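Local coordinates for sister chromatid cohesion protein (Chaetomium thermophilum, PDB 5T8V) that probably loads cohesin onto chromatin, the model being the C-terminal, HEAT-repeat part of the Scc2 cohesin loader, at residues E1302-V1305 with A1306-A1310; Q1366-A1369 with A1370-L1374; E1379-T1382 with Y1383-L1387; A1445-D1448 with L1449-M1453. All blocks are in the same frame, centred on the assembly; numbering follows the deposited sequence.

How the contacts relate
All four contacts are single-helix, neighbouring-turn contacts close to the C-terminal end of the chain, and they follow one another in series. Contact 1 lies on helix 1291-1319, contacts 2 and 3 share helix 1364-1387, with centres about 20 Å apart, and contact 4 lies on helix 1439-1452. Contacts 2 and 4 are the closest pair, about 10 Å between centres, and touch through Cys1446 and Leu1449; contact 1 is about 13 Å from each. Contact 1 meets contact 2 through Leu1374, contact 3 through Glu1302 and contact 4 through Met1453. The three helices thus pack together, bringing the end of the chain onto this helical bundle.

Contact 1 of 4, residues E1302-V1305 with A1306-A1310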
ATOM      1  N   GLU A1302     -24.680 -38.552   3.843  1.00 59.66           N
ATOM      2  CA  GLU A1302     -26.123 -38.759   3.777  1.00 61.68           C
ATOM      3  C   GLU A1302     -26.458 -40.239   3.635  1.00 63.35           C
ATOM      4  O   GLU A1302     -27.413 -40.730   4.249  1.00 64.25           O
ATOM      5  CB  GLU A1302     -26.715 -37.963   2.613  1.00 62.47           C
ATOM      6  CG  GLU A1302     -26.620 -36.455   2.773  1.00 62.38           C
ATOM      7  CD  GLU A1302     -27.044 -35.710   1.521  1.00 63.60           C
ATOM      8  OE1 GLU A1302     -27.403 -36.373   0.525  1.00 63.69           O
ATOM      9  OE2 GLU A1302     -27.019 -34.461   1.532  1.00 64.43           O
ATOM     10  N   ARG A1303     -25.684 -40.965   2.826  1.00 63.90           N
ATOM     11  CA  ARG A1303     -25.930 -42.392   2.644  1.00 64.97           C
ATOM     12  C   ARG A1303     -25.763 -43.146   3.958  1.00 63.86           C
ATOM     13  O   ARG A1303     -26.620 -43.950   4.344  1.00 63.95           O
ATOM     14  CB  ARG A1303     -24.990 -42.943   1.568  1.00 66.42           C
ATOM     15  CG  ARG A1303     -25.242 -44.395   1.191  1.00 68.14           C
ATOM     16  CD  ARG A1303     -24.583 -44.761  -0.136  1.00 69.36           C
ATOM     17  NE  ARG A1303     -23.149 -44.461  -0.152  1.00 68.97           N
ATOM     18  CZ  ARG A1303     -22.594 -43.391  -0.718  1.00 68.74           C
ATOM     19  NH1 ARG A1303     -23.337 -42.483  -1.340  1.00 69.44           N
ATOM     20  NH2 ARG A1303     -21.278 -43.229  -0.666  1.00 67.70           N
ATOM     21  N   LEU A1304     -24.664 -42.887   4.670  1.00 55.73           N
ATOM     22  CA  LEU A1304     -24.433 -43.544   5.953  1.00 56.66           C
ATOM     23  C   LEU A1304     -25.533 -43.202   6.951  1.00 57.92           C
ATOM     24  O   LEU A1304     -26.135 -44.094   7.561  1.00 57.85           O
ATOM     25  CB  LEU A1304     -23.066 -43.139   6.508  1.00 55.25           C
ATOM     26  CG  LEU A1304     -22.806 -43.475   7.981  1.00 54.93           C
ATOM     27  CD1 LEU A1304     -22.984 -44.966   8.248  1.00 55.77           C
ATOM     28  CD2 LEU A1304     -21.415 -43.018   8.390  1.00 53.95           C
ATOM     29  N   VAL A1305     -25.801 -41.908   7.137  1.00 68.80           N
ATOM     30  CA  VAL A1305     -26.809 -41.485   8.106  1.00 70.63           C
ATOM     31  C   VAL A1305     -28.153 -42.132   7.796  1.00 73.79           C
ATOM     32  O   VAL A1305     -28.845 -42.621   8.696  1.00 77.40           O
ATOM     33  CB  VAL A1305     -26.903 -39.947   8.129  1.00 69.02           C
ATOM     34  CG1 VAL A1305     -28.097 -39.480   8.947  1.00 69.74           C
ATOM     35  CG2 VAL A1305     -25.617 -39.350   8.688  1.00 67.79           C
ATOM     36  N   ALA A1306     -28.543 -42.149   6.519  1.00 61.99           N
ATOM     37  CA  ALA A1306     -29.821 -42.737   6.138  1.00 63.93           C
ATOM     38  C   ALA A1306     -29.815 -44.258   6.236  1.00 66.14           C
ATOM     39  O   ALA A1306     -30.889 -44.864   6.308  1.00 67.73           O
ATOM     40  CB  ALA A1306     -30.193 -42.311   4.717  1.00 63.89           C
ATOM     41  N   SER A1307     -28.639 -44.886   6.241  1.00 80.94           N
ATOM     42  CA  SER A1307     -28.553 -46.339   6.343  1.00 83.01           C
ATOM     43  C   SER A1307     -28.591 -46.815   7.793  1.00 86.27           C
ATOM     44  O   SER A1307     -29.433 -47.644   8.154  1.00 83.57           O
ATOM     45  CB  SER A1307     -27.278 -46.837   5.655  1.00 80.81           C
ATOM     46  OG  SER A1307     -27.320 -46.587   4.260  1.00 81.01           O
ATOM     47  N   THR A1308     -27.692 -46.299   8.635  1.00 63.97           N
ATOM     48  CA  THR A1308     -27.615 -46.759  10.018  1.00 68.44           C
ATOM     49  C   THR A1308     -28.616 -46.033  10.910  1.00 69.74           C
ATOM     50  O   THR A1308     -29.220 -46.645  11.802  1.00 72.58           O
ATOM     51  CB  THR A1308     -26.197 -46.566  10.555  1.00 68.95           C
ATOM     52  OG1 THR A1308     -25.255 -47.127   9.630  1.00 68.79           O
ATOM     53  CG2 THR A1308     -26.038 -47.246  11.907  1.00 70.27           C
ATOM     54  N   GLY A1309     -28.795 -44.729  10.691  1.00 67.21           N
ATOM     55  CA  GLY A1309     -29.784 -43.979  11.441  1.00 67.14           C
ATOM     56  C   GLY A1309     -31.182 -44.551  11.341  1.00 67.27           C
ATOM     57  O   GLY A1309     -32.020 -44.273  12.205  1.00 67.27           O
ATOM     58  N   ALA A1310     -31.457 -45.339  10.300  1.00 94.17           N
ATOM     59  CA  ALA A1310     -32.719 -46.066  10.230  1.00 96.87           C
ATOM     60  C   ALA A1310     -32.826 -47.063  11.378  1.00 98.50           C
ATOM     61  O   ALA A1310     -33.757 -47.006  12.189  1.00 98.59           O
ATOM     62  CB  ALA A1310     -32.838 -46.779   8.881  1.00 95.58           C
TER
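Between Glu1302 and Ala1310 the backbone keeps the helical course of helix 1291-1319, with Thr1308 N bonded to Leu1304 O at 2.9 Å and an angle of 170°, and Ala1306 N to Glu1302 O at 2.9 Å. Leu1304 O takes a second donor, Ser1307 N, in a bond of the i to i-3 kind, bent to 131°. The hydroxyl of Ser1307 turns back down the helix: with OG beside its own backbone N (chi1 -65°), it gives a 2.7 Å bond to Arg1303 O from above the carbonyl plane. Leu1304 and Thr1308 run alongside each other in the same direction, and the methyl CD1 of Leu1304 comes 3.4 Å from OG1 of Thr1308. That hydroxyl is hydrogen-bonded to the carboxylate of Asp1257. At the other end Glu1302 reaches away from this turn and forms a salt bridge with Arg1381 of helix 1364-1387, while Val1305 packs on Ile1377 of the same helix. One serine hydroxyl is therefore spent inside the helix, whereas the threonine and glutamate ends tie it to neighbouring parts, and Leu1304 and Val1305 add apolar packing.

Contact 2 of 4, residues Q1366-A1369 with A1370-L1374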
ATOM      1  N   GLN A1366     -26.157 -46.289  25.497  1.00104.23           N
ATOM      2  CA  GLN A1366     -25.722 -46.921  24.256  1.00 96.68           C
ATOM      3  C   GLN A1366     -26.344 -46.234  23.046  1.00 86.58           C
ATOM      4  O   GLN A1366     -25.653 -45.953  22.059  1.00 84.28           O
ATOM      5  CB  GLN A1366     -26.081 -48.407  24.279  1.00100.54           C
ATOM      6  CG  GLN A1366     -25.407 -49.239  23.206  1.00100.53           C
ATOM      7  CD  GLN A1366     -25.693 -50.721  23.365  1.00101.17           C
ATOM      8  OE1 GLN A1366     -26.819 -51.118  23.665  1.00101.21           O
ATOM      9  NE2 GLN A1366     -24.671 -51.547  23.170  1.00101.75           N
ATOM     10  N   LEU A1367     -27.646 -45.940  23.113  1.00 95.68           N
ATOM     11  CA  LEU A1367     -28.334 -45.321  21.986  1.00 89.59           C
ATOM     12  C   LEU A1367     -28.124 -43.816  21.935  1.00 86.81           C
ATOM     13  O   LEU A1367     -28.232 -43.222  20.858  1.00 83.89           O
ATOM     14  CB  LEU A1367     -29.826 -45.640  22.047  1.00 90.05           C
ATOM     15  CG  LEU A1367     -30.161 -47.132  22.025  1.00 89.34           C
ATOM     16  CD1 LEU A1367     -31.653 -47.337  22.179  1.00 87.81           C
ATOM     17  CD2 LEU A1367     -29.656 -47.788  20.744  1.00 86.55           C
ATOM     18  N   THR A1368     -27.846 -43.182  23.072  1.00 78.29           N
ATOM     19  CA  THR A1368     -27.390 -41.799  23.041  1.00 74.49           C
ATOM     20  C   THR A1368     -26.024 -41.709  22.373  1.00 70.16           C
ATOM     21  O   THR A1368     -25.803 -40.869  21.493  1.00 68.33           O
ATOM     22  CB  THR A1368     -27.341 -41.242  24.461  1.00 75.96           C
ATOM     23  OG1 THR A1368     -28.633 -41.350  25.073  1.00 77.73           O
ATOM     24  CG2 THR A1368     -26.896 -39.769  24.458  1.00 75.18           C
ATOM     25  N   ALA A1369     -25.096 -42.581  22.780  1.00 77.87           N
ATOM     26  CA  ALA A1369     -23.818 -42.708  22.088  1.00 76.01           C
ATOM     27  C   ALA A1369     -24.026 -42.876  20.591  1.00 74.15           C
ATOM     28  O   ALA A1369     -23.424 -42.161  19.781  1.00 72.52           O
ATOM     29  CB  ALA A1369     -23.038 -43.898  22.648  1.00 76.00           C
ATOM     30  N   ALA A1370     -24.876 -43.829  20.206  1.00 60.92           N
ATOM     31  CA  ALA A1370     -25.201 -44.014  18.797  1.00 59.54           C
ATOM     32  C   ALA A1370     -25.636 -42.697  18.165  1.00 59.28           C
ATOM     33  O   ALA A1370     -25.043 -42.235  17.186  1.00 57.58           O
ATOM     34  CB  ALA A1370     -26.296 -45.073  18.653  1.00 60.61           C
ATOM     35  N   SER A1371     -26.661 -42.066  18.742  1.00 60.79           N
ATOM     36  CA  SER A1371     -27.251 -40.867  18.151  1.00 60.49           C
ATOM     37  C   SER A1371     -26.206 -39.780  17.928  1.00 59.14           C
ATOM     38  O   SER A1371     -26.039 -39.284  16.808  1.00 58.54           O
ATOM     39  CB  SER A1371     -28.380 -40.351  19.045  1.00 63.49           C
ATOM     40  OG  SER A1371     -29.401 -41.322  19.204  1.00 64.03           O
ATOM     41  N   MET A1372     -25.500 -39.388  18.992  1.00 74.01           N
ATOM     42  CA  MET A1372     -24.531 -38.296  18.924  1.00 75.05           C
ATOM     43  C   MET A1372     -23.690 -38.362  17.657  1.00 72.18           C
ATOM     44  O   MET A1372     -23.447 -37.338  17.010  1.00 72.50           O
ATOM     45  CB  MET A1372     -23.612 -38.322  20.144  1.00 77.77           C
ATOM     46  CG  MET A1372     -24.245 -37.811  21.423  1.00 82.82           C
ATOM     47  SD  MET A1372     -23.035 -37.681  22.754  1.00 84.77           S
ATOM     48  CE  MET A1372     -22.526 -39.385  22.908  1.00 83.70           C
ATOM     49  N   ILE A1373     -23.238 -39.564  17.300  1.00 55.76           N
ATOM     50  CA  ILE A1373     -22.468 -39.733  16.072  1.00 53.38           C
ATOM     51  C   ILE A1373     -23.254 -39.197  14.882  1.00 52.58           C
ATOM     52  O   ILE A1373     -22.768 -38.348  14.125  1.00 51.65           O
ATOM     53  CB  ILE A1373     -22.086 -41.212  15.879  1.00 52.43           C
ATOM     54  CG1 ILE A1373     -21.213 -41.688  17.047  1.00 53.89           C
ATOM     55  CG2 ILE A1373     -21.358 -41.411  14.547  1.00 51.19           C
ATOM     56  CD1 ILE A1373     -20.900 -43.174  17.030  1.00 53.79           C
ATOM     57  N   LEU A1374     -24.491 -39.672  14.709  1.00 53.17           N
ATOM     58  CA  LEU A1374     -25.276 -39.283  13.541  1.00 52.64           C
ATOM     59  C   LEU A1374     -25.611 -37.797  13.559  1.00 53.62           C
ATOM     60  O   LEU A1374     -25.520 -37.125  12.525  1.00 52.85           O
ATOM     61  CB  LEU A1374     -26.555 -40.114  13.463  1.00 53.47           C
ATOM     62  CG  LEU A1374     -26.362 -41.618  13.262  1.00 52.69           C
ATOM     63  CD1 LEU A1374     -26.601 -42.343  14.561  1.00 54.24           C
ATOM     64  CD2 LEU A1374     -27.278 -42.142  12.177  1.00 52.44           C
TER
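Ser1371 and Leu1367 make the double polar link of this buried turn of helix 1364-1387. The carbonyl oxygen of Leu1367 accepts both Ser1371 N at 2.9 Å and Ser1371 OG at 2.8 Å, and the two donors come from opposite faces of the carbonyl plane. OG can do this because it sits beside its own backbone N (chi1 -60°), which tips it back toward the preceding turn. The remaining backbone bonds follow the i to i-4 pattern: Ala1370 N to Gln1366 O, and Met1372 N to Thr1368 O at 2.9 Å and 175°. Thr1368 carries its hydroxyl elsewhere, shared between Leu1364 O one turn earlier and Met1442 O of helix 1439-1452.

Carbon groups also lie over the previous turn, mostly against its carbonyl oxygens. Met1372 bends at its last torsion (chi3 -61°), curling the terminal methyl back so that CE meets a carbon, CA of Ala1369, at 3.7 Å, while its CG rests 3.4 Å from Thr1368 O. Ile1373 places CG1 3.5 Å from Ala1369 O, and the methyl of Ala1370 sits 3.5 Å from Leu1367 O.

Outward, Leu1367 and Ala1370 face Ile1316 and Val1312 of helix 1291-1319, Ile1373 faces helix 1271-1284, and Ser1371 meets Leu1449. Small residues, Ala and Ser, on a central helix flanked by others on several sides fit the close helix packing of an all-helical, HEAT-repeat protein.

Contact 3 of 4, residues E1379-T1382 with Y1383-L1387; sequences EVRT and YLRRL
Arg1381 swings its CG anti to the backbone N and then bends at chi2 (-96°), while Arg1385 starts beside its own N and bends twice, so that the two long chains meet one turn apart. CG of Arg1385 lies 3.8 Å above the plane of the Arg1381 guanidinium, offset toward its rim, and NE of Arg1385 stands 3.7 Å from NH2 of Arg1381. The two guanidinium planes are only 20° apart. Both lie beside the carboxylate of Glu1302, whose negative charge probably lets them come so close. Thr1382 takes chi1 of 62°, which sends OG1 back to Glu1379 O at 2.7 Å; that oxygen is gripped twice, since Tyr1383 N also bonds to it at 2.9 Å. On another side Val1380 CG1 packs against Leu1384 CG at 4.2 Å, and Val1380 O lies near the plane of the Tyr1383 ring, at its edge. This last part of helix 1364-1387 is wedged among three helices: Leu1384, Arg1381 and Arg1385 lie on helix 1291-1319, Val1380 on helix 1271-1284, and Glu1379 and Tyr1383 on helix 1422-1431.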
ATOM      1  N   GLU A1379     -24.752 -32.551  11.308  1.00 54.78           N
ATOM      2  CA  GLU A1379     -24.382 -31.167  11.588  1.00 56.88           C
ATOM      3  C   GLU A1379     -23.295 -30.699  10.630  1.00 57.66           C
ATOM      4  O   GLU A1379     -23.446 -29.675   9.950  1.00 58.47           O
ATOM      5  CB  GLU A1379     -23.924 -31.033  13.041  1.00 58.24           C
ATOM      6  CG  GLU A1379     -23.567 -29.611  13.461  1.00 60.35           C
ATOM      7  CD  GLU A1379     -24.755 -28.668  13.408  1.00 61.60           C
ATOM      8  OE1 GLU A1379     -25.905 -29.157  13.439  1.00 61.82           O
ATOM      9  OE2 GLU A1379     -24.539 -27.438  13.334  1.00 62.63           O
ATOM     10  N   VAL A1380     -22.190 -31.445  10.557  1.00 58.73           N
ATOM     11  CA  VAL A1380     -21.127 -31.098   9.615  1.00 59.55           C
ATOM     12  C   VAL A1380     -21.663 -31.092   8.190  1.00 60.13           C
ATOM     13  O   VAL A1380     -21.250 -30.277   7.359  1.00 60.90           O
ATOM     14  CB  VAL A1380     -19.938 -32.065   9.769  1.00 58.49           C
ATOM     15  CG1 VAL A1380     -18.885 -31.801   8.694  1.00 57.59           C
ATOM     16  CG2 VAL A1380     -19.325 -31.929  11.153  1.00 59.94           C
ATOM     17  N   ARG A1381     -22.588 -32.004   7.884  1.00 64.28           N
ATOM     18  CA  ARG A1381     -23.155 -32.075   6.543  1.00 64.60           C
ATOM     19  C   ARG A1381     -23.834 -30.764   6.172  1.00 68.36           C
ATOM     20  O   ARG A1381     -23.508 -30.145   5.154  1.00 69.04           O
ATOM     21  CB  ARG A1381     -24.136 -33.247   6.457  1.00 63.20           C
ATOM     22  CG  ARG A1381     -24.895 -33.348   5.141  1.00 62.52           C
ATOM     23  CD  ARG A1381     -26.265 -32.685   5.228  1.00 64.37           C
ATOM     24  NE  ARG A1381     -27.034 -32.842   3.998  1.00 64.13           N
ATOM     25  CZ  ARG A1381     -28.175 -32.207   3.746  1.00 65.25           C
ATOM     26  NH1 ARG A1381     -28.683 -31.365   4.636  1.00 66.81           N
ATOM     27  NH2 ARG A1381     -28.806 -32.410   2.599  1.00 65.26           N
ATOM     28  N   THR A1382     -24.787 -30.321   6.995  1.00 89.55           N
ATOM     29  CA  THR A1382     -25.444 -29.044   6.741  1.00 93.00           C
ATOM     30  C   THR A1382     -24.428 -27.912   6.687  1.00 94.03           C
ATOM     31  O   THR A1382     -24.519 -27.024   5.828  1.00 96.93           O
ATOM     32  CB  THR A1382     -26.493 -28.764   7.819  1.00 96.29           C
ATOM     33  OG1 THR A1382     -25.855 -28.681   9.100  1.00 99.03           O
ATOM     34  CG2 THR A1382     -27.546 -29.863   7.847  1.00 95.09           C
ATOM     35  N   TYR A1383     -23.446 -27.930   7.592  1.00 72.04           N
ATOM     36  CA  TYR A1383     -22.425 -26.887   7.588  1.00 73.86           C
ATOM     37  C   TYR A1383     -21.702 -26.826   6.248  1.00 73.31           C
ATOM     38  O   TYR A1383     -21.351 -25.741   5.775  1.00 73.89           O
ATOM     39  CB  TYR A1383     -21.427 -27.120   8.719  1.00 73.79           C
ATOM     40  CG  TYR A1383     -20.222 -26.209   8.648  1.00 73.98           C
ATOM     41  CD1 TYR A1383     -20.321 -24.866   8.984  1.00 76.07           C
ATOM     42  CD2 TYR A1383     -18.986 -26.693   8.240  1.00 71.88           C
ATOM     43  CE1 TYR A1383     -19.223 -24.029   8.917  1.00 76.55           C
ATOM     44  CE2 TYR A1383     -17.882 -25.865   8.172  1.00 72.09           C
ATOM     45  CZ  TYR A1383     -18.005 -24.533   8.511  1.00 74.80           C
ATOM     46  OH  TYR A1383     -16.908 -23.704   8.443  1.00 76.22           O
ATOM     47  N   LEU A1384     -21.466 -27.981   5.622  1.00 63.15           N
ATOM     48  CA  LEU A1384     -20.816 -27.993   4.315  1.00 63.21           C
ATOM     49  C   LEU A1384     -21.774 -27.540   3.221  1.00 62.22           C
ATOM     50  O   LEU A1384     -21.392 -26.771   2.331  1.00 62.73           O
ATOM     51  CB  LEU A1384     -20.278 -29.390   4.004  1.00 62.65           C
ATOM     52  CG  LEU A1384     -19.167 -29.950   4.898  1.00 62.87           C
ATOM     53  CD1 LEU A1384     -18.685 -31.288   4.352  1.00 61.23           C
ATOM     54  CD2 LEU A1384     -18.003 -28.979   5.033  1.00 64.44           C
ATOM     55  N   ARG A1385     -23.023 -28.009   3.268  1.00 95.81           N
ATOM     56  CA  ARG A1385     -23.999 -27.627   2.253  1.00 97.23           C
ATOM     57  C   ARG A1385     -24.179 -26.115   2.209  1.00100.65           C
ATOM     58  O   ARG A1385     -24.314 -25.531   1.127  1.00101.78           O
ATOM     59  CB  ARG A1385     -25.334 -28.320   2.524  1.00 98.28           C
ATOM     60  CG  ARG A1385     -25.254 -29.841   2.541  1.00 96.26           C
ATOM     61  CD  ARG A1385     -25.173 -30.425   1.143  1.00 96.50           C
ATOM     62  NE  ARG A1385     -26.479 -30.474   0.491  1.00 98.53           N
ATOM     63  CZ  ARG A1385     -26.707 -31.042  -0.690  1.00 99.06           C
ATOM     64  NH1 ARG A1385     -27.931 -31.039  -1.200  1.00100.84           N
ATOM     65  NH2 ARG A1385     -25.716 -31.616  -1.361  1.00 97.75           N
ATOM     66  N   ARG A1386     -24.181 -25.462   3.373  1.00 85.00           N
ATOM     67  CA  ARG A1386     -24.307 -24.010   3.401  1.00 88.63           C
ATOM     68  C   ARG A1386     -22.965 -23.317   3.195  1.00 88.34           C
ATOM     69  O   ARG A1386     -22.929 -22.184   2.701  1.00 90.13           O
ATOM     70  CB  ARG A1386     -24.930 -23.558   4.723  1.00 91.44           C
ATOM     71  CG  ARG A1386     -25.123 -22.050   4.823  1.00 94.64           C
ATOM     72  CD  ARG A1386     -26.534 -21.679   5.258  1.00 96.51           C
ATOM     73  NE  ARG A1386     -26.790 -20.249   5.100  1.00100.06           N
ATOM     74  CZ  ARG A1386     -27.961 -19.663   5.335  1.00103.73           C
ATOM     75  NH1 ARG A1386     -29.001 -20.379   5.741  1.00104.18           N
ATOM     76  NH2 ARG A1386     -28.093 -18.355   5.160  1.00107.20           N
ATOM     77  N   LEU A1387     -21.861 -23.974   3.555  1.00102.43           N
ATOM     78  CA  LEU A1387     -20.545 -23.361   3.418  1.00103.57           C
ATOM     79  C   LEU A1387     -20.097 -23.260   1.967  1.00104.35           C
ATOM     80  O   LEU A1387     -19.165 -22.502   1.673  1.00105.31           O
ATOM     81  CB  LEU A1387     -19.512 -24.154   4.224  1.00102.02           C
ATOM     82  CG  LEU A1387     -18.049 -23.719   4.090  1.00101.93           C
ATOM     83  CD1 LEU A1387     -17.874 -22.277   4.536  1.00104.88           C
ATOM     84  CD2 LEU A1387     -17.141 -24.636   4.887  1.00 99.73           C
TER

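Contact 4 of 4, residues A1445-D1448 with L1449-M1453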
ATOM      1  N   ALA A1445     -31.082 -36.134  22.942  1.00 81.48           N
ATOM      2  CA  ALA A1445     -30.263 -36.561  21.814  1.00 78.67           C
ATOM      3  C   ALA A1445     -30.989 -37.619  20.993  1.00 76.80           C
ATOM      4  O   ALA A1445     -31.163 -37.470  19.776  1.00 75.74           O
ATOM      5  CB  ALA A1445     -28.919 -37.089  22.312  1.00 78.03           C
ATOM      6  N   CYS A1446     -31.431 -38.695  21.648  1.00 81.12           N
ATOM      7  CA  CYS A1446     -32.192 -39.728  20.953  1.00 80.93           C
ATOM      8  C   CYS A1446     -33.417 -39.137  20.269  1.00 81.56           C
ATOM      9  O   CYS A1446     -33.756 -39.523  19.146  1.00 81.06           O
ATOM     10  CB  CYS A1446     -32.604 -40.825  21.934  1.00 81.75           C
ATOM     11  SG  CYS A1446     -31.223 -41.659  22.736  1.00 81.58           S
ATOM     12  N   LYS A1447     -34.092 -38.195  20.930  1.00 74.69           N
ATOM     13  CA  LYS A1447     -35.257 -37.555  20.329  1.00 75.81           C
ATOM     14  C   LYS A1447     -34.873 -36.802  19.061  1.00 73.52           C
ATOM     15  O   LYS A1447     -35.465 -37.010  17.994  1.00 72.61           O
ATOM     16  CB  LYS A1447     -35.903 -36.608  21.341  1.00 79.37           C
ATOM     17  CG  LYS A1447     -37.198 -35.967  20.870  1.00 81.17           C
ATOM     18  CD  LYS A1447     -37.458 -34.670  21.614  1.00 84.14           C
ATOM     19  CE  LYS A1447     -38.791 -34.060  21.225  1.00 86.38           C
ATOM     20  NZ  LYS A1447     -38.975 -32.710  21.822  1.00 89.27           N
ATOM     21  N   ASP A1448     -33.881 -35.912  19.164  1.00 91.43           N
ATOM     22  CA  ASP A1448     -33.426 -35.159  18.001  1.00 90.54           C
ATOM     23  C   ASP A1448     -32.982 -36.080  16.874  1.00 86.09           C
ATOM     24  O   ASP A1448     -33.015 -35.685  15.703  1.00 84.62           O
ATOM     25  CB  ASP A1448     -32.283 -34.222  18.398  1.00 90.78           C
ATOM     26  CG  ASP A1448     -32.731 -33.113  19.330  1.00 94.63           C
ATOM     27  OD1 ASP A1448     -33.909 -32.703  19.250  1.00 97.43           O
ATOM     28  OD2 ASP A1448     -31.902 -32.651  20.143  1.00 94.64           O
ATOM     29  N   LEU A1449     -32.554 -37.301  17.201  1.00 82.04           N
ATOM     30  CA  LEU A1449     -32.193 -38.254  16.158  1.00 79.92           C
ATOM     31  C   LEU A1449     -33.432 -38.886  15.533  1.00 81.08           C
ATOM     32  O   LEU A1449     -33.488 -39.073  14.313  1.00 79.45           O
ATOM     33  CB  LEU A1449     -31.267 -39.330  16.730  1.00 77.99           C
ATOM     34  CG  LEU A1449     -30.660 -40.367  15.776  1.00 74.52           C
ATOM     35  CD1 LEU A1449     -31.567 -41.579  15.646  1.00 74.46           C
ATOM     36  CD2 LEU A1449     -30.355 -39.776  14.399  1.00 72.86           C
ATOM     37  N   VAL A1450     -34.435 -39.218  16.350  1.00 69.52           N
ATOM     38  CA  VAL A1450     -35.672 -39.780  15.815  1.00 71.85           C
ATOM     39  C   VAL A1450     -36.370 -38.773  14.913  1.00 73.60           C
ATOM     40  O   VAL A1450     -37.034 -39.154  13.939  1.00 73.33           O
ATOM     41  CB  VAL A1450     -36.595 -40.238  16.965  1.00 73.70           C
ATOM     42  CG1 VAL A1450     -37.946 -40.694  16.427  1.00 74.51           C
ATOM     43  CG2 VAL A1450     -35.943 -41.366  17.752  1.00 73.23           C
ATOM     44  N   GLU A1451     -36.238 -37.481  15.212  1.00 86.61           N
ATOM     45  CA  GLU A1451     -36.901 -36.448  14.426  1.00 88.32           C
ATOM     46  C   GLU A1451     -36.060 -35.966  13.253  1.00 88.81           C
ATOM     47  O   GLU A1451     -36.619 -35.594  12.214  1.00 89.01           O
ATOM     48  CB  GLU A1451     -37.258 -35.260  15.321  1.00 89.41           C
ATOM     49  CG  GLU A1451     -38.279 -35.595  16.394  1.00 90.73           C
ATOM     50  CD  GLU A1451     -38.450 -34.480  17.404  1.00 92.73           C
ATOM     51  OE1 GLU A1451     -37.479 -33.729  17.628  1.00 92.48           O
ATOM     52  OE2 GLU A1451     -39.557 -34.355  17.971  1.00 94.81           O
ATOM     53  N   LEU A1452     -34.731 -35.957  13.394  1.00 73.62           N
ATOM     54  CA  LEU A1452     -33.868 -35.609  12.270  1.00 73.84           C
ATOM     55  C   LEU A1452     -34.163 -36.491  11.064  1.00 71.85           C
ATOM     56  O   LEU A1452     -34.095 -36.036   9.916  1.00 70.67           O
ATOM     57  CB  LEU A1452     -32.399 -35.735  12.675  1.00 74.61           C
ATOM     58  CG  LEU A1452     -31.370 -35.663  11.541  1.00 74.30           C
ATOM     59  CD1 LEU A1452     -31.460 -34.335  10.805  1.00 75.98           C
ATOM     60  CD2 LEU A1452     -29.965 -35.886  12.076  1.00 73.77           C
ATOM     61  N   MET A1453     -34.487 -37.755  11.307  1.00102.98           N
ATOM     62  CA  MET A1453     -34.843 -38.703  10.258  1.00103.56           C
ATOM     63  C   MET A1453     -36.235 -39.246  10.557  1.00106.44           C
ATOM     64  O   MET A1453     -36.392 -40.385  11.005  1.00106.74           O
ATOM     65  CB  MET A1453     -33.823 -39.813  10.173  1.00102.62           C
ATOM     66  CG  MET A1453     -32.400 -39.331  10.051  1.00102.12           C
ATOM     67  SD  MET A1453     -31.506 -40.344   8.866  1.00101.20           S
ATOM     68  CE  MET A1453     -31.810 -41.974   9.533  1.00102.08           C
TER
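The last turns of helix 1439-1452, close to the C-terminus of the chain, hold Lys1447 and Glu1451 one turn apart, an i to i+4 pair of opposite charge. Both chains are extended, and the aliphatic part of the lysine lies against the carboxylate: CE is 3.4 Å from OE2 of Glu1451. NZ itself stops 4.2 Å from that oxygen, beyond a salt bridge, so the attraction is probably weak. Nearby, OD1 of Asp1448 stands 4.1 Å from OE1 of Glu1451, the two carboxylate planes turned 35° against each other; the lysine would help to offset the paired negative charges. Beneath these, the backbone bonds run Val1450 N to Cys1446 O and Glu1451 N to Lys1447 O, both at 2.9 Å. Leu1452 N bonds to Asp1448 O, and Met1453 then leaves helical geometry. Cys1446 turns to Thr1368, while Leu1449 packs on Ala1313 of helix 1291-1319 and Val1450 also faces that helix. Largely charged on its outer side and largely apolar toward its neighbours, this is an amphipathic terminal helix packed onto an all-helical bundle.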